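Local atomic coordinates of arylsulfatase (Pseudoalteromonas sp. MB47, PDB entry 7AJ0), a protein that is a fucoidan-active sulfatase that probably hydrolyses sulfate esters of this algal polysaccharide in an exo-acting manner, at a calcium-containing active site. Residues S324-N329 with G343-T348; S95-P100 with G352-G357; L62-P67 with Y338-G343; T101-R106 with K157-E162. All coordinates share one frame; numbering follows the deposited sequence.

From the N terminus, residues 62-67, in the loop after strand 53-59, open contact 3. Strand 91-97 then opens contact 2, and helix 102-111 directly after it opens contact 4, whose loop closes early at 157-162, nested inside both longer loops. After strand 318-324, contact 1 opens at 324-329. Contact 3 closes next at 338-343, crossing contact 1 and sharing G343 with it. Contact 1 closes at 343-348, nested within contact 2, which closes last, at 352-357, and so crosses contact 3. Contacts 1 and 4 meet at the calcium ion; contact 2 pairs strand 91-97 with strand 354-360 of the large sheet, and contact 3 joins the loops after strands 53-59 and 318-324.

Contact 1: S324-N329 with G343-T348; sequences SDNGPN and GGKGTT. With CA (calcium ion), chain G.
P328 O receives the backbone N of K345 in a nearly straight hydrogen bond, 2.9 Å and 168° at the hydrogen, the donor standing well above the carbonyl plane. It joins the calcium loop to a type II turn from G344 to T347. G344 suits its place because a CB there would clash with P328 O, and G346 because its positive phi is unfavourable with a side chain. From this turn K345 sets out with CG trans to its own N (chi1 -176°) and stays extended, its methylenes crossing the amide of N326; K345 CG lies 3.4 Å from N326 ND2. The ammonium group finds its partner in D61, in a salt bridge. N326 ND2 also donates to G327 O at 2.9 Å, on a carbonyl lone pair and in the amide's own plane. That bond fixes the amide flip and leaves N326 OD1 to bind the calcium ion at 2.4 Å. D325 grips the metal with both oxygens, OD2 at 2.2 Å and OD1 at 2.6 Å, while D60, D61 and C102 complete the site. The calcium ion probably offsets part of the repulsion among its acidic ligands, and K345, tied to D61, probably offsets further negative charge.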
loop_
_atom_site.group_PDB
_atom_site.type_symbol
_atom_site.label_atom_id
_atom_site.label_comp_id
_atom_site.label_asym_id
_atom_site.label_seq_id
_atom_site.Cartn_x
_atom_site.Cartn_y
_atom_site.Cartn_z
ATOM N N SER A 324 14.559 -23.528 19.929
ATOM C CA SER A 324 14.963 -23.139 18.589
ATOM C C SER A 324 15.972 -22.003 18.682
ATOM O O SER A 324 16.159 -21.392 19.738
ATOM C CB SER A 324 13.749 -22.712 17.756
ATOM O OG SER A 324 14.149 -22.201 16.499
ATOM N N ASP A 325 16.633 -21.719 17.561
ATOM C CA ASP A 325 17.590 -20.622 17.519
ATOM C C ASP A 325 17.010 -19.340 16.935
ATOM O O ASP A 325 17.562 -18.264 17.181
ATOM C CB ASP A 325 18.839 -21.030 16.727
ATOM C CG ASP A 325 18.613 -21.044 15.231
ATOM O OD1 ASP A 325 17.483 -21.339 14.785
ATOM O OD2 ASP A 325 19.585 -20.758 14.501
ATOM N N ASN A 326 15.915 -19.420 16.188
ATOM C CA ASN A 326 15.223 -18.230 15.704
ATOM C C ASN A 326 13.898 -18.672 15.093
ATOM O O ASN A 326 13.581 -19.865 15.044
ATOM C CB ASN A 326 16.077 -17.448 14.704
ATOM C CG ASN A 326 16.648 -18.326 13.613
ATOM O OD1 ASN A 326 17.846 -18.610 13.592
ATOM N ND2 ASN A 326 15.788 -18.768 12.701
ATOM N N GLY A 327 13.122 -17.693 14.630
ATOM C CA GLY A 327 11.819 -17.963 14.076
ATOM C C GLY A 327 11.895 -18.535 12.678
ATOM O O GLY A 327 12.973 -18.756 12.110
ATOM N N PRO A 328 10.723 -18.764 12.093
ATOM C CA PRO A 328 10.675 -19.438 10.788
ATOM C C PRO A 328 11.300 -18.596 9.688
ATOM O O PRO A 328 11.164 -17.371 9.660
ATOM C CB PRO A 328 9.173 -19.644 10.548
ATOM C CG PRO A 328 8.518 -18.548 11.326
ATOM C CD PRO A 328 9.390 -18.317 12.543
ATOM N N ASN A 329 11.992 -19.274 8.774
ATOM C CA ASN A 329 12.576 -18.634 7.598
ATOM C C ASN A 329 11.508 -18.596 6.512
ATOM O O ASN A 329 11.433 -19.475 5.652
ATOM C CB ASN A 329 13.816 -19.387 7.134
ATOM C CG ASN A 329 14.538 -18.677 6.007
ATOM O OD1 ASN A 329 14.010 -17.738 5.413
ATOM N ND2 ASN A 329 15.751 -19.126 5.705
ATOM N N GLY A 343 5.971 -11.411 11.099
ATOM C CA GLY A 343 7.324 -11.458 10.603
ATOM C C GLY A 343 7.921 -12.853 10.685
ATOM O O GLY A 343 7.242 -13.866 10.516
ATOM N N GLY A 344 9.221 -12.895 10.956
ATOM C CA GLY A 344 9.927 -14.162 11.025
ATOM C C GLY A 344 11.416 -13.930 11.177
ATOM O O GLY A 344 11.849 -12.848 11.576
ATOM N N LYS A 345 12.188 -14.966 10.854
ATOM C CA LYS A 345 13.642 -14.877 10.921
ATOM C C LYS A 345 14.139 -13.625 10.208
ATOM O O LYS A 345 13.641 -13.258 9.140
ATOM C CB LYS A 345 14.264 -16.126 10.292
ATOM C CG LYS A 345 15.772 -16.215 10.388
ATOM C CD LYS A 345 16.269 -17.377 9.543
ATOM C CE LYS A 345 17.740 -17.665 9.768
ATOM N NZ LYS A 345 18.192 -18.805 8.920
ATOM N N GLY A 346 15.123 -12.967 10.813
ATOM C CA GLY A 346 15.692 -11.764 10.254
ATOM C C GLY A 346 15.036 -10.474 10.683
ATOM O O GLY A 346 15.381 -9.414 10.147
ATOM N N THR A 347 14.094 -10.527 11.620
ATOM C CA THR A 347 13.442 -9.332 12.129
ATOM C C THR A 347 13.237 -9.494 13.627
ATOM O O THR A 347 13.224 -10.609 14.155
ATOM C CB THR A 347 12.091 -9.070 11.451
ATOM O OG1 THR A 347 11.145 -10.070 11.854
ATOM C CG2 THR A 347 12.231 -9.093 9.939
ATOM N N THR A 348 13.070 -8.365 14.312
ATOM C CA THR A 348 12.754 -8.365 15.733
ATOM C C THR A 348 11.258 -8.231 15.992
ATOM O O THR A 348 10.858 -7.815 17.083
ATOM C CB THR A 348 13.523 -7.257 16.452
ATOM O OG1 THR A 348 13.421 -6.037 15.710
ATOM C CG2 THR A 348 14.986 -7.652 16.607
HETATM CA CA CA G . 18.596 -20.682 12.581
#

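Contact 2: S95-P100 with G352-G357; sequences SMYSQP and GVRIPG
S98 N donates to V353 O at 2.8 Å, on a lone pair in the carbonyl plane, and I355 N donates to M96 O at 2.9 Å in an almost straight bond of 171°. Between these bonds Y97 and R354 face each other as an antiparallel non-hydrogen-bonded pair, where strand 91-97 runs against the start of strand 354-360. Farther along, a water bridges M96 N and I355 O, accepting from the first and donating to the second at 2.6 Å. Y97 and R354 lie on the same face of the sheet. The tyrosine ring meets V353 CG2 in its plane, Y97 CD1 being 3.8 Å from that methyl, and the extended arginine chain passes obliquely by the ring, with R354 CB 4.0 Å from Y97 CE1. Beyond the ring, Y97 OH is hydrogen-bonded to E350 and R433; a phenylalanine in its place would probably leave both without that mate. The guanidinium of R354 reaches T94 O and also A75 O of a neighbouring subunit. Beside I355, M96, bent at chi2 (68°), lays CG against I355 CD1 at 3.7 Å. G357 sits close by, where any CB would collide with M96 CG. P100 CG meets V353 CG1 at 4.0 Å as the two side chains lie alongside. With M96 N and O, S98 N, V353 O, and I355 N and O all paired directly or through water, burying this seam probably costs little, while the arginine end joins T94 of its own chain and a neighbouring subunit.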
loop_
_atom_site.group_PDB
_atom_site.type_symbol
_atom_site.label_atom_id
_atom_site.label_comp_id
_atom_site.label_asym_id
_atom_site.label_seq_id
_atom_site.Cartn_x
_atom_site.Cartn_y
_atom_site.Cartn_z
ATOM N N SER A 95 7.018 -17.619 26.534
ATOM C CA SER A 95 7.721 -16.356 26.308
ATOM C C SER A 95 9.230 -16.575 26.354
ATOM O O SER A 95 9.972 -15.901 27.072
ATOM C CB SER A 95 7.288 -15.296 27.318
ATOM O OG SER A 95 6.037 -14.739 26.952
ATOM N N MET A 96 9.694 -17.544 25.574
ATOM C CA MET A 96 11.115 -17.813 25.397
ATOM C C MET A 96 11.607 -17.052 24.174
ATOM O O MET A 96 10.919 -16.993 23.150
ATOM C CB MET A 96 11.348 -19.313 25.233
ATOM C CG MET A 96 12.774 -19.723 24.929
ATOM S SD MET A 96 13.920 -19.458 26.281
ATOM C CE MET A 96 15.205 -20.605 25.804
ATOM N N TYR A 97 12.801 -16.469 24.281
ATOM C CA TYR A 97 13.285 -15.538 23.274
ATOM C C TYR A 97 14.676 -15.907 22.790
ATOM O O TYR A 97 15.515 -16.383 23.560
ATOM C CB TYR A 97 13.295 -14.095 23.819
ATOM C CG TYR A 97 11.929 -13.467 23.793
ATOM C CD1 TYR A 97 11.441 -12.880 22.635
ATOM C CD2 TYR A 97 11.114 -13.481 24.913
ATOM C CE1 TYR A 97 10.184 -12.318 22.595
ATOM C CE2 TYR A 97 9.858 -12.918 24.885
ATOM C CZ TYR A 97 9.396 -12.337 23.722
ATOM O OH TYR A 97 8.143 -11.777 23.685
ATOM N N SER A 98 14.902 -15.671 21.493
ATOM C CA SER A 98 16.188 -15.914 20.856
ATOM C C SER A 98 16.660 -14.641 20.169
ATOM O O SER A 98 16.038 -13.583 20.323
ATOM C CB SER A 98 16.072 -17.050 19.844
ATOM O OG SER A 98 15.244 -16.667 18.757
ATOM N N GLN A 99 17.732 -14.724 19.405
ATOM C CA GLN A 99 18.135 -13.650 18.502
ATOM C C GLN A 99 17.461 -13.842 17.153
ATOM O O GLN A 99 16.887 -14.894 16.869
ATOM C CB GLN A 99 19.651 -13.628 18.370
ATOM C CG GLN A 99 20.372 -13.561 19.704
ATOM C CD GLN A 99 19.992 -12.336 20.511
ATOM O OE1 GLN A 99 20.197 -11.202 20.075
ATOM N NE2 GLN A 99 19.424 -12.557 21.690
ATOM N N PRO A 100 17.495 -12.829 16.284
ATOM C CA PRO A 100 16.751 -12.932 15.019
ATOM C C PRO A 100 17.394 -13.811 13.954
ATOM O O PRO A 100 16.718 -14.127 12.967
ATOM C CB PRO A 100 16.673 -11.470 14.535
ATOM C CG PRO A 100 17.009 -10.637 15.728
ATOM C CD PRO A 100 17.979 -11.458 16.521
ATOM N N GLY A 352 10.206 -13.509 14.811
ATOM C CA GLY A 352 11.611 -13.806 14.633
ATOM C C GLY A 352 12.331 -14.253 15.889
ATOM O O GLY A 352 13.314 -14.996 15.805
ATOM N N VAL A 353 11.847 -13.822 17.056
ATOM C CA VAL A 353 12.594 -13.998 18.294
ATOM C C VAL A 353 11.828 -14.805 19.334
ATOM O O VAL A 353 12.435 -15.428 20.210
ATOM C CB VAL A 353 12.995 -12.623 18.875
ATOM C CG1 VAL A 353 14.015 -11.943 17.975
ATOM C CG2 VAL A 353 11.764 -11.742 19.053
ATOM N N ARG A 354 10.500 -14.808 19.256
ATOM C CA ARG A 354 9.691 -15.583 20.197
ATOM C C ARG A 354 9.623 -17.025 19.704
ATOM O O ARG A 354 8.975 -17.315 18.693
ATOM C CB ARG A 354 8.299 -14.981 20.346
ATOM C CG ARG A 354 7.583 -15.441 21.607
ATOM C CD ARG A 354 6.234 -14.767 21.762
ATOM N NE ARG A 354 5.509 -15.257 22.930
ATOM C CZ ARG A 354 4.328 -14.793 23.323
ATOM N NH1 ARG A 354 3.735 -13.822 22.642
ATOM N NH2 ARG A 354 3.741 -15.297 24.398
ATOM N N ILE A 355 10.271 -17.930 20.432
ATOM C CA ILE A 355 10.580 -19.264 19.920
ATOM C C ILE A 355 10.070 -20.306 20.906
ATOM O O ILE A 355 9.828 -20.007 22.086
ATOM C CB ILE A 355 12.099 -19.445 19.692
ATOM C CG1 ILE A 355 12.861 -18.963 20.930
ATOM C CG2 ILE A 355 12.548 -18.680 18.465
ATOM C CD1 ILE A 355 13.936 -19.902 21.394
ATOM N N PRO A 356 9.921 -21.552 20.456
ATOM C CA PRO A 356 9.505 -22.620 21.372
ATOM C C PRO A 356 10.565 -22.875 22.429
ATOM O O PRO A 356 11.767 -22.749 22.181
ATOM C CB PRO A 356 9.334 -23.843 20.459
ATOM C CG PRO A 356 9.361 -23.315 19.058
ATOM C CD PRO A 356 10.169 -22.056 19.093
ATOM N N GLY A 357 10.101 -23.251 23.618
ATOM C CA GLY A 357 10.998 -23.562 24.713
ATOM C C GLY A 357 10.386 -24.516 25.715
ATOM O O GLY A 357 9.392 -24.185 26.368
HETATM O O HOH W 1 8.263 -19.259 23.982
#

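Contact 3: L62-P67 with Y338-G343; sequences LGWGDP and YSPWRG
G63 comes within 4.7 Å of S339, measured between CA atoms, and residues G63 to D66 form a type I beta turn closed by D66 N to G63 O. The turn presents the D66 carboxylate to Y338 N, which bonds to both oxygens from the syn side, about 30° out of the carboxylate plane: the bond to OD2, at 3.2 Å, is the straighter, and that to OD1, at 3.1 Å, is bent. G63 N donates to D66 OD2 from the anti side at 2.7 Å. A leucine in place of D66 would probably leave Y338 N and G63 N without their shared acceptor and let the two loops shift apart. The glycines are equally specific: a CB on G63 would clash with Y338 O, and one on G65 with the tyrosine ring. G65 O meets that ring at its edge, in plane, 3.4 Å from Y338 CD2. The five-membered rings of W64 and W341 meet obliquely, planes 56° apart. W341 sets NE1 over a face of the W64 ring, 3.2 Å from W64 CG, and CZ2 over the same face toward the rim. P340 CG packs on W64 CE3 at 3.7 Å and also covers the centre of a W341 face. W64 NE1 bonds to T94 O, and a third subunit packs on Y338, P340 and W341. Two amide N-H groups on one buried oxygen would probably stabilise the ionised carboxylate; D66 joins the loops through Y338 N, while its bond to G63 N steadies its own turn.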
loop_
_atom_site.group_PDB
_atom_site.type_symbol
_atom_site.label_atom_id
_atom_site.label_comp_id
_atom_site.label_asym_id
_atom_site.label_seq_id
_atom_site.Cartn_x
_atom_site.Cartn_y
_atom_site.Cartn_z
ATOM N N LEU A 62 12.980 -23.135 13.749
ATOM C CA LEU A 62 11.698 -23.694 14.154
ATOM C C LEU A 62 10.809 -22.589 14.709
ATOM O O LEU A 62 11.220 -21.842 15.603
ATOM C CB LEU A 62 11.896 -24.786 15.203
ATOM C CG LEU A 62 10.642 -25.559 15.617
ATOM C CD1 LEU A 62 10.247 -26.540 14.522
ATOM C CD2 LEU A 62 10.851 -26.277 16.943
ATOM N N GLY A 63 9.589 -22.493 14.185
ATOM C CA GLY A 63 8.679 -21.461 14.624
ATOM C C GLY A 63 8.022 -21.770 15.957
ATOM O O GLY A 63 7.920 -22.920 16.386
ATOM N N TRP A 64 7.559 -20.700 16.610
ATOM C CA TRP A 64 6.913 -20.828 17.913
ATOM C C TRP A 64 5.772 -21.834 17.882
ATOM O O TRP A 64 5.555 -22.568 18.853
ATOM C CB TRP A 64 6.395 -19.458 18.356
ATOM C CG TRP A 64 5.909 -19.381 19.772
ATOM C CD1 TRP A 64 6.639 -19.018 20.865
ATOM C CD2 TRP A 64 4.581 -19.641 20.244
ATOM N NE1 TRP A 64 5.851 -19.043 21.989
ATOM C CE2 TRP A 64 4.584 -19.422 21.634
ATOM C CE3 TRP A 64 3.393 -20.041 19.628
ATOM C CZ2 TRP A 64 3.446 -19.590 22.418
ATOM C CZ3 TRP A 64 2.263 -20.209 20.409
ATOM C CH2 TRP A 64 2.299 -19.983 21.789
ATOM N N GLY A 65 5.036 -21.888 16.781
ATOM C CA GLY A 65 3.866 -22.730 16.678
ATOM C C GLY A 65 4.042 -24.024 15.919
ATOM O O GLY A 65 3.040 -24.685 15.624
ATOM N N ASP A 66 5.276 -24.418 15.593
ATOM C CA ASP A 66 5.458 -25.653 14.831
ATOM C C ASP A 66 5.026 -26.881 15.624
ATOM O O ASP A 66 4.285 -27.715 15.073
ATOM C CB ASP A 66 6.911 -25.768 14.361
ATOM C CG ASP A 66 7.142 -25.108 13.007
ATOM O OD1 ASP A 66 6.362 -25.385 12.072
ATOM O OD2 ASP A 66 8.099 -24.314 12.877
ATOM N N PRO A 67 5.428 -27.065 16.882
ATOM C CA PRO A 67 4.973 -28.245 17.629
ATOM C C PRO A 67 3.477 -28.195 17.894
ATOM O O PRO A 67 2.886 -27.126 18.069
ATOM C CB PRO A 67 5.769 -28.178 18.939
ATOM C CG PRO A 67 6.887 -27.214 18.679
ATOM C CD PRO A 67 6.358 -26.238 17.672
ATOM N N TYR A 338 6.485 -22.649 10.704
ATOM C CA TYR A 338 5.277 -21.877 10.941
ATOM C C TYR A 338 5.331 -21.199 12.298
ATOM O O TYR A 338 5.750 -21.802 13.291
ATOM C CB TYR A 338 4.030 -22.768 10.873
ATOM C CG TYR A 338 2.859 -22.212 11.644
ATOM C CD1 TYR A 338 2.148 -21.120 11.166
ATOM C CD2 TYR A 338 2.463 -22.775 12.849
ATOM C CE1 TYR A 338 1.078 -20.604 11.866
ATOM C CE2 TYR A 338 1.390 -22.267 13.556
ATOM C CZ TYR A 338 0.702 -21.180 13.060
ATOM O OH TYR A 338 -0.365 -20.666 13.759
ATOM N N SER A 339 4.895 -19.939 12.335
ATOM C CA SER A 339 4.735 -19.209 13.576
ATOM C C SER A 339 3.490 -18.339 13.489
ATOM O O SER A 339 3.225 -17.734 12.439
ATOM C CB SER A 339 5.947 -18.324 13.888
ATOM O OG SER A 339 5.690 -17.527 15.032
ATOM N N PRO A 340 2.709 -18.247 14.570
ATOM C CA PRO A 340 1.519 -17.386 14.541
ATOM C C PRO A 340 1.840 -15.903 14.603
ATOM O O PRO A 340 0.958 -15.089 14.298
ATOM C CB PRO A 340 0.736 -17.833 15.782
ATOM C CG PRO A 340 1.794 -18.298 16.726
ATOM C CD PRO A 340 2.872 -18.925 15.874
ATOM N N TRP A 341 3.061 -15.529 14.970
ATOM C CA TRP A 341 3.387 -14.133 15.198
ATOM C C TRP A 341 3.804 -13.447 13.900
ATOM O O TRP A 341 4.017 -14.079 12.865
ATOM C CB TRP A 341 4.505 -14.000 16.231
ATOM C CG TRP A 341 4.387 -14.926 17.396
ATOM C CD1 TRP A 341 5.379 -15.696 17.928
ATOM C CD2 TRP A 341 3.215 -15.186 18.178
ATOM N NE1 TRP A 341 4.901 -16.415 18.994
ATOM C CE2 TRP A 341 3.575 -16.122 19.168
ATOM C CE3 TRP A 341 1.898 -14.720 18.137
ATOM C CZ2 TRP A 341 2.667 -16.600 20.110
ATOM C CZ3 TRP A 341 0.998 -15.198 19.074
ATOM C CH2 TRP A 341 1.387 -16.127 20.047
ATOM N N ARG A 342 3.945 -12.126 13.982
ATOM C CA ARG A 342 4.272 -11.320 12.817
ATOM C C ARG A 342 5.727 -11.514 12.405
ATOM O O ARG A 342 6.609 -11.747 13.235
ATOM C CB ARG A 342 4.005 -9.847 13.119
ATOM C CG ARG A 342 4.380 -8.891 12.006
ATOM C CD ARG A 342 3.949 -7.479 12.359
ATOM N NE ARG A 342 4.184 -6.536 11.271
ATOM C CZ ARG A 342 3.738 -5.283 11.259
ATOM N NH1 ARG A 342 3.027 -4.820 12.278
ATOM N NH2 ARG A 342 3.999 -4.497 10.226
ATOM N N GLY A 343 5.971 -11.411 11.099
ATOM C CA GLY A 343 7.324 -11.458 10.603
ATOM C C GLY A 343 7.921 -12.853 10.685
ATOM O O GLY A 343 7.242 -13.866 10.516
HETATM O O HOH W 2 8.281 -17.423 15.931
#

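Contact 4: T101-R106 with K157-E162; sequences TCTSSR and KWHVGE. With CA (calcium ion), chain G.
T103 OG1 donates to H159 O at 2.7 Å, nearly in line with the carbonyl (C=O...donor angle 159°), and the same oxygen stands over the centre of a face of the histidine ring; the short threonine side chain suits so close an approach. This is the tightly packed part. C102 CB lies 3.4 Å from H159 ND1, and C102 SG binds the calcium ion at 2.5 Å. K157, its chain extended, carries NZ to within 3.1 Å of C102 SG, where it forms a salt bridge with D60. R106 crosses K157 at about a right angle, laying one guanidinium face on CD. Its NE bonds to D325, so both cations probably offset the negative charge of the metal ligands. The run from C102 to R106 fits the C-x-(S/P)-x-R signature of type I sulfatases, at the start of a helix; in active relatives that cysteine becomes formylglycine, though an unmodified cysteine is modelled here. R106 NH1 bonds to S267 OG and, at 3.0 Å, to a buried water that donates to K157 O and W158 O. V160 CG2 touches R106 CB at 3.5 Å. Packing is sparser between T103 and V160, where T103 CG2 comes no nearer to the V160 side chain than 4.5 Å, at CG1, and H159 remains partly open to solvent.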
loop_
_atom_site.group_PDB
_atom_site.type_symbol
_atom_site.label_atom_id
_atom_site.label_comp_id
_atom_site.label_asym_id
_atom_site.label_seq_id
_atom_site.Cartn_x
_atom_site.Cartn_y
_atom_site.Cartn_z
ATOM N N THR A 101 18.656 -14.217 14.104
ATOM C CA THR A 101 19.338 -14.982 13.067
ATOM C C THR A 101 20.225 -16.050 13.694
ATOM O O THR A 101 20.480 -16.052 14.900
ATOM C CB THR A 101 20.165 -14.065 12.152
ATOM O OG1 THR A 101 21.001 -13.215 12.949
ATOM C CG2 THR A 101 19.250 -13.205 11.293
ATOM N N CYS A 102 20.712 -16.958 12.838
ATOM C CA CYS A 102 21.337 -18.192 13.307
ATOM C C CYS A 102 22.589 -17.914 14.130
ATOM O O CYS A 102 22.674 -18.290 15.305
ATOM C CB CYS A 102 21.690 -19.085 12.112
ATOM S SG CYS A 102 20.310 -19.562 11.058
ATOM N N THR A 103 23.589 -17.281 13.513
ATOM C CA THR A 103 24.869 -17.083 14.184
ATOM C C THR A 103 24.702 -16.299 15.478
ATOM O O THR A 103 25.380 -16.577 16.474
ATOM C CB THR A 103 25.844 -16.361 13.250
ATOM O OG1 THR A 103 26.052 -17.149 12.073
ATOM C CG2 THR A 103 27.176 -16.119 13.946
ATOM N N SER A 104 23.803 -15.313 15.482
ATOM C CA SER A 104 23.626 -14.477 16.664
ATOM C C SER A 104 23.019 -15.266 17.817
ATOM O O SER A 104 23.448 -15.119 18.968
ATOM C CB SER A 104 22.756 -13.270 16.315
ATOM O OG SER A 104 23.463 -12.361 15.489
ATOM N N SER A 105 22.030 -16.112 17.529
ATOM C CA SER A 105 21.399 -16.900 18.582
ATOM C C SER A 105 22.336 -17.977 19.116
ATOM O O SER A 105 22.328 -18.275 20.314
ATOM C CB SER A 105 20.114 -17.538 18.055
ATOM O OG SER A 105 19.096 -16.571 17.895
ATOM N N ARG A 106 23.136 -18.584 18.241
ATOM C CA ARG A 106 24.018 -19.661 18.679
ATOM C C ARG A 106 25.207 -19.125 19.461
ATOM O O ARG A 106 25.691 -19.794 20.381
ATOM C CB ARG A 106 24.461 -20.473 17.465
ATOM C CG ARG A 106 23.335 -21.341 16.932
ATOM C CD ARG A 106 23.419 -21.592 15.441
ATOM N NE ARG A 106 22.153 -22.140 14.957
ATOM C CZ ARG A 106 21.759 -23.393 15.157
ATOM N NH1 ARG A 106 22.534 -24.237 15.824
ATOM N NH2 ARG A 106 20.588 -23.804 14.689
ATOM N N LYS A 157 24.827 -28.515 13.907
ATOM C CA LYS A 157 25.146 -27.247 13.266
ATOM C C LYS A 157 25.887 -26.324 14.227
ATOM O O LYS A 157 25.513 -26.181 15.394
ATOM C CB LYS A 157 23.863 -26.577 12.772
ATOM C CG LYS A 157 24.068 -25.193 12.181
ATOM C CD LYS A 157 22.733 -24.518 11.892
ATOM C CE LYS A 157 22.919 -23.034 11.629
ATOM N NZ LYS A 157 21.623 -22.310 11.533
ATOM N N TRP A 158 26.943 -25.686 13.720
ATOM C CA TRP A 158 27.707 -24.706 14.487
ATOM C C TRP A 158 27.336 -23.300 14.034
ATOM O O TRP A 158 26.546 -22.618 14.695
ATOM C CB TRP A 158 29.202 -24.954 14.317
ATOM C CG TRP A 158 30.095 -24.046 15.110
ATOM C CD1 TRP A 158 31.211 -23.404 14.656
ATOM C CD2 TRP A 158 29.958 -23.680 16.490
ATOM N NE1 TRP A 158 31.779 -22.667 15.666
ATOM C CE2 TRP A 158 31.030 -22.820 16.801
ATOM C CE3 TRP A 158 29.035 -23.999 17.491
ATOM C CZ2 TRP A 158 31.201 -22.273 18.070
ATOM C CZ3 TRP A 158 29.209 -23.455 18.750
ATOM C CH2 TRP A 158 30.282 -22.601 19.028
ATOM N N HIS A 159 27.898 -22.858 12.913
ATOM C CA HIS A 159 27.536 -21.578 12.306
ATOM C C HIS A 159 27.903 -20.400 13.203
ATOM O O HIS A 159 27.260 -19.347 13.155
ATOM C CB HIS A 159 26.041 -21.543 11.968
ATOM C CG HIS A 159 25.709 -20.727 10.758
ATOM N ND1 HIS A 159 24.419 -20.351 10.448
ATOM C CD2 HIS A 159 26.494 -20.224 9.775
ATOM C CE1 HIS A 159 24.425 -19.645 9.331
ATOM N NE2 HIS A 159 25.671 -19.555 8.903
ATOM N N VAL A 160 28.934 -20.567 14.032
ATOM C CA VAL A 160 29.458 -19.468 14.834
ATOM C C VAL A 160 30.939 -19.304 14.513
ATOM O O VAL A 160 31.746 -18.980 15.392
ATOM C CB VAL A 160 29.255 -19.701 16.342
ATOM C CG1 VAL A 160 29.421 -18.387 17.106
ATOM C CG2 VAL A 160 27.895 -20.323 16.617
ATOM N N GLY A 161 31.313 -19.550 13.261
ATOM C CA GLY A 161 32.690 -19.377 12.842
ATOM C C GLY A 161 33.393 -20.669 12.484
ATOM O O GLY A 161 33.306 -21.660 13.215
ATOM N N GLU A 162 34.111 -20.660 11.357
ATOM C CA GLU A 162 34.810 -21.841 10.877
ATOM C C GLU A 162 36.295 -21.606 10.632
ATOM O O GLU A 162 36.977 -22.522 10.160
ATOM C CB GLU A 162 34.161 -22.352 9.580
ATOM C CG GLU A 162 34.189 -21.352 8.436
ATOM C CD GLU A 162 33.342 -21.787 7.255
ATOM O OE1 GLU A 162 32.310 -22.456 7.475
ATOM O OE2 GLU A 162 33.711 -21.461 6.106
HETATM CA CA CA G . 18.596 -20.682 12.581
HETATM O O HOH W 3 25.212 -23.887 17.017
#